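PDB 4B7O: iron-regulated outer membrane protein from Neisseria meningitidis, which is a TonB-dependent transporter of the outer membrane that takes up iron, probably as a siderophore complex. Local coordinates for residues D61-V72 with G543-S556. Residues are numbered along the deposited sequence; the frame is centred on the assembly and turned at random.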
loop_
_atom_site.group_PDB
_atom_site.type_symbol
_atom_site.label_atom_id
_atom_site.label_comp_id
_atom_site.label_asym_id
_atom_site.label_seq_id
_atom_site.Cartn_x
_atom_site.Cartn_y
_atom_site.Cartn_z
ATOM N N ASP A 61 7.703 18.292 -7.347
ATOM C CA ASP A 61 7.056 18.211 -5.993
ATOM C C ASP A 61 6.929 19.542 -5.267
ATOM O O ASP A 61 7.936 20.095 -4.860
ATOM C CB ASP A 61 7.821 17.270 -5.087
ATOM C CG ASP A 61 7.487 15.831 -5.370
ATOM O OD1 ASP A 61 6.323 15.565 -5.773
ATOM O OD2 ASP A 61 8.385 14.971 -5.219
ATOM N N ARG A 62 5.705 20.033 -5.074
ATOM C CA ARG A 62 5.539 21.325 -4.428
ATOM C C ARG A 62 4.468 21.379 -3.385
ATOM O O ARG A 62 3.879 22.453 -3.192
ATOM C CB ARG A 62 5.319 22.452 -5.447
ATOM C CG ARG A 62 6.502 22.554 -6.400
ATOM C CD ARG A 62 6.394 23.667 -7.394
ATOM N NE ARG A 62 5.206 23.557 -8.240
ATOM C CZ ARG A 62 4.620 24.612 -8.827
ATOM N NH1 ARG A 62 5.120 25.861 -8.674
ATOM N NH2 ARG A 62 3.534 24.427 -9.561
ATOM N N GLN A 63 4.227 20.276 -2.682
ATOM C CA GLN A 63 3.244 20.322 -1.590
ATOM C C GLN A 63 3.844 19.941 -0.255
ATOM O O GLN A 63 3.173 19.385 0.611
ATOM C CB GLN A 63 1.989 19.522 -1.878
ATOM C CG GLN A 63 1.234 19.996 -3.111
ATOM C CD GLN A 63 -0.132 19.289 -3.307
ATOM O OE1 GLN A 63 -0.427 18.769 -4.394
ATOM N NE2 GLN A 63 -0.957 19.284 -2.265
ATOM N N GLY A 64 5.096 20.322 -0.060
ATOM C CA GLY A 64 5.730 19.941 1.144
ATOM C C GLY A 64 6.111 18.464 1.036
ATOM O O GLY A 64 6.767 18.033 0.085
ATOM N N SER A 65 5.710 17.711 2.042
ATOM C CA SER A 65 5.958 16.296 2.102
ATOM C C SER A 65 4.680 15.554 1.680
ATOM O O SER A 65 4.655 14.320 1.663
ATOM C CB SER A 65 6.354 15.907 3.532
ATOM O OG SER A 65 7.153 14.736 3.533
ATOM N N LYS A 66 3.624 16.313 1.356
ATOM C CA LYS A 66 2.334 15.742 1.000
ATOM C C LYS A 66 2.403 14.753 -0.164
ATOM O O LYS A 66 1.699 13.763 -0.139
ATOM C CB LYS A 66 1.319 16.820 0.689
ATOM C CG LYS A 66 -0.044 16.273 0.369
ATOM C CD LYS A 66 -1.076 17.377 0.128
ATOM C CE LYS A 66 -2.438 16.763 -0.132
ATOM N NZ LYS A 66 -2.910 16.119 1.134
ATOM N N ILE A 67 3.271 15.018 -1.139
ATOM C CA ILE A 67 3.316 14.271 -2.350
ATOM C C ILE A 67 4.748 14.115 -2.733
ATOM O O ILE A 67 5.399 15.095 -3.023
ATOM C CB ILE A 67 2.533 14.998 -3.452
ATOM C CG1 ILE A 67 1.044 14.671 -3.288
ATOM C CG2 ILE A 67 2.968 14.533 -4.834
ATOM C CD1 ILE A 67 0.124 15.741 -3.780
ATOM N N ARG A 68 5.268 12.890 -2.688
ATOM C CA ARG A 68 6.646 12.647 -3.076
ATOM C C ARG A 68 6.604 11.745 -4.289
ATOM O O ARG A 68 6.212 10.573 -4.217
ATOM C CB ARG A 68 7.438 12.065 -1.926
ATOM C CG ARG A 68 7.453 12.979 -0.683
ATOM C CD ARG A 68 8.424 12.577 0.433
ATOM N NE ARG A 68 9.855 12.650 0.064
ATOM C CZ ARG A 68 10.693 11.601 0.014
ATOM N NH1 ARG A 68 10.284 10.355 0.310
ATOM N NH2 ARG A 68 11.965 11.787 -0.322
ATOM N N THR A 69 6.914 12.302 -5.446
ATOM C CA THR A 69 6.817 11.472 -6.623
ATOM C C THR A 69 8.214 10.945 -6.981
ATOM O O THR A 69 9.221 11.582 -6.697
ATOM C CB THR A 69 6.012 12.101 -7.794
ATOM O OG1 THR A 69 6.841 12.296 -8.930
ATOM C CG2 THR A 69 5.339 13.412 -7.427
ATOM N N ASN A 70 8.260 9.734 -7.515
ATOM C CA ASN A 70 9.516 9.013 -7.762
ATOM C C ASN A 70 10.385 8.941 -6.530
ATOM O O ASN A 70 11.572 9.172 -6.607
ATOM C CB ASN A 70 10.309 9.625 -8.906
ATOM C CG ASN A 70 9.531 9.664 -10.214
ATOM O OD1 ASN A 70 8.401 9.161 -10.310
ATOM N ND2 ASN A 70 10.138 10.278 -11.236
ATOM N N ILE A 71 9.800 8.640 -5.382
ATOM C CA ILE A 71 10.602 8.290 -4.243
ATOM C C ILE A 71 11.634 7.251 -4.633
ATOM O O ILE A 71 12.778 7.308 -4.231
ATOM C CB ILE A 71 9.768 7.680 -3.156
ATOM C CG1 ILE A 71 8.989 8.756 -2.472
ATOM C CG2 ILE A 71 10.671 7.053 -2.119
ATOM C CD1 ILE A 71 7.792 8.121 -1.826
ATOM N N VAL A 72 11.246 6.288 -5.443
ATOM C CA VAL A 72 12.265 5.430 -5.940
ATOM C C VAL A 72 12.079 5.204 -7.418
ATOM O O VAL A 72 10.987 5.147 -7.930
ATOM C CB VAL A 72 12.419 4.146 -5.065
ATOM C CG1 VAL A 72 11.121 3.383 -4.986
ATOM C CG2 VAL A 72 13.589 3.262 -5.538
ATOM N N GLY A 543 2.654 23.277 3.674
ATOM C CA GLY A 543 3.975 22.701 3.423
ATOM C C GLY A 543 4.870 23.727 2.811
ATOM O O GLY A 543 4.426 24.806 2.560
ATOM N N PHE A 544 6.116 23.366 2.553
ATOM C CA PHE A 544 7.089 24.233 1.909
ATOM C C PHE A 544 8.146 23.313 1.270
ATOM O O PHE A 544 8.332 22.126 1.660
ATOM C CB PHE A 544 7.740 25.236 2.951
ATOM C CG PHE A 544 8.789 24.612 3.732
ATOM C CD1 PHE A 544 10.050 24.541 3.232
ATOM C CD2 PHE A 544 8.481 23.916 4.883
ATOM C CE1 PHE A 544 11.040 23.825 3.921
ATOM C CE2 PHE A 544 9.456 23.220 5.584
ATOM C CZ PHE A 544 10.738 23.165 5.096
ATOM N N ASN A 545 8.831 23.822 0.272
ATOM C CA ASN A 545 9.887 23.014 -0.359
ATOM C C ASN A 545 10.947 23.994 -0.670
ATOM O O ASN A 545 10.656 25.080 -1.133
ATOM C CB ASN A 545 9.385 22.381 -1.658
ATOM C CG ASN A 545 8.213 21.432 -1.419
ATOM O OD1 ASN A 545 7.059 21.860 -1.263
ATOM N ND2 ASN A 545 8.515 20.128 -1.312
ATOM N N TYR A 546 12.178 23.626 -0.406
ATOM C CA TYR A 546 13.287 24.439 -0.754
ATOM C C TYR A 546 14.253 23.616 -1.541
ATOM O O TYR A 546 14.509 22.490 -1.181
ATOM C CB TYR A 546 13.969 24.998 0.512
ATOM C CG TYR A 546 15.265 25.719 0.179
ATOM C CD1 TYR A 546 15.288 27.071 -0.175
ATOM C CD2 TYR A 546 16.444 25.019 0.100
ATOM C CE1 TYR A 546 16.470 27.692 -0.522
ATOM C CE2 TYR A 546 17.609 25.632 -0.255
ATOM C CZ TYR A 546 17.625 26.972 -0.535
ATOM O OH TYR A 546 18.853 27.504 -0.884
ATOM N N ASN A 547 14.847 24.186 -2.587
ATOM C CA ASN A 547 15.887 23.478 -3.373
ATOM C C ASN A 547 16.817 24.424 -4.150
ATOM O O ASN A 547 16.345 25.163 -5.015
ATOM C CB ASN A 547 15.225 22.513 -4.374
ATOM C CG ASN A 547 16.249 21.663 -5.141
ATOM O OD1 ASN A 547 17.375 21.493 -4.724
ATOM N ND2 ASN A 547 15.854 21.167 -6.288
ATOM N N ASP A 548 18.113 24.395 -3.888
ATOM C CA ASP A 548 19.034 25.251 -4.646
ATOM C C ASP A 548 20.028 24.402 -5.436
ATOM O O ASP A 548 21.109 24.853 -5.800
ATOM C CB ASP A 548 19.773 26.208 -3.701
ATOM C CG ASP A 548 20.689 25.471 -2.768
ATOM O OD1 ASP A 548 21.165 24.405 -3.183
ATOM O OD2 ASP A 548 20.924 25.936 -1.633
ATOM N N GLY A 549 19.665 23.154 -5.683
ATOM C CA GLY A 549 20.542 22.246 -6.376
ATOM C C GLY A 549 21.673 21.648 -5.557
ATOM O O GLY A 549 22.311 20.755 -6.027
ATOM N N THR A 550 21.911 22.152 -4.348
ATOM C CA THR A 550 22.892 21.632 -3.405
ATOM C C THR A 550 22.176 21.213 -2.125
ATOM O O THR A 550 22.265 20.062 -1.665
ATOM C CB THR A 550 23.906 22.727 -3.006
ATOM O OG1 THR A 550 24.927 22.788 -4.005
ATOM C CG2 THR A 550 24.588 22.422 -1.664
ATOM N N PHE A 551 21.490 22.167 -1.522
ATOM C CA PHE A 551 20.773 21.912 -0.306
ATOM C C PHE A 551 19.323 21.859 -0.726
ATOM O O PHE A 551 18.921 22.587 -1.639
ATOM C CB PHE A 551 21.072 22.990 0.734
ATOM C CG PHE A 551 20.391 22.761 2.050
ATOM C CD1 PHE A 551 20.778 21.714 2.890
ATOM C CD2 PHE A 551 19.347 23.566 2.460
ATOM C CE1 PHE A 551 20.116 21.463 4.110
ATOM C CE2 PHE A 551 18.684 23.326 3.691
ATOM C CZ PHE A 551 19.060 22.267 4.511
ATOM N N ALA A 552 18.579 20.918 -0.145
ATOM C CA ALA A 552 17.133 20.798 -0.347
ATOM C C ALA A 552 16.434 20.536 1.011
ATOM O O ALA A 552 17.028 19.959 1.932
ATOM C CB ALA A 552 16.821 19.669 -1.327
ATOM N N ALA A 553 15.183 20.957 1.145
ATOM C CA ALA A 553 14.461 20.667 2.374
ATOM C C ALA A 553 12.983 20.687 2.065
ATOM O O ALA A 553 12.584 21.193 1.021
ATOM C CB ALA A 553 14.829 21.633 3.540
ATOM N N ASN A 554 12.177 20.119 2.953
ATOM C CA ASN A 554 10.744 20.249 2.821
ATOM C C ASN A 554 10.119 19.878 4.140
ATOM O O ASN A 554 10.768 19.226 4.954
ATOM C CB ASN A 554 10.215 19.369 1.693
ATOM C CG ASN A 554 10.717 17.969 1.805
ATOM O OD1 ASN A 554 10.148 17.176 2.524
ATOM N ND2 ASN A 554 11.800 17.656 1.093
ATOM N N GLY A 555 8.866 20.288 4.323
ATOM C CA GLY A 555 8.139 20.039 5.528
ATOM C C GLY A 555 6.641 20.102 5.263
ATOM O O GLY A 555 6.214 20.615 4.244
ATOM N N SER A 556 5.860 19.572 6.192
ATOM C CA SER A 556 4.447 19.549 6.084
ATOM C C SER A 556 3.935 19.550 7.476
ATOM O O SER A 556 4.617 19.085 8.362
ATOM C CB SER A 556 3.958 18.245 5.438
ATOM O OG SER A 556 3.950 18.306 4.009
HETATM O O HOH W 1 5.164 23.754 -0.863
#
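In N545 the amide carbon CG stands anti to the carbonyl carbon (chi1 -62°) and in S556 the hydroxyl OG does likewise (chi1 -86°), which sends both polar groups off their strands toward the turn at G64 and S65. The N545 amide grips the peptide groups of G64 with both its ends. Its OD1 accepts from G64 N at 2.8 Å, the donor tilted 17° from the carbonyl plane, while its ND2 gives a longer bond of 3.1 Å to G64 O. With both ends engaged, the flip of the amide is settled. A water also donates to N545 OD1 at 2.7 Å and bridges it to R62 O.

S556 holds the other end of the peptide whose oxygen N545 ND2 takes: its OG accepts from S65 N at 2.7 Å, and the same oxygen lies 3.4 Å from S65 CB. Between these two grips the chain of G64 comes down on the bare backbone of the hairpin. G64 CA sits 4.0 Å from G543 CA and sends an almost straight C-H...O contact to F544 O at 3.4 Å; with no side chain on G64 or G543, the two backbones lie directly against each other. The segment 63-66 forms a type II' turn, closed by K66 N to Q63 O, with G64 at its second position. Beyond it, K66 NZ forms a salt bridge with E541 of strand 535-547.

The N-terminal part of the plug is thus tied to the inner wall of the barrel at the hairpin of strands 535-547 and 551-567, the plug-in-barrel arrangement of TonB-dependent transporters.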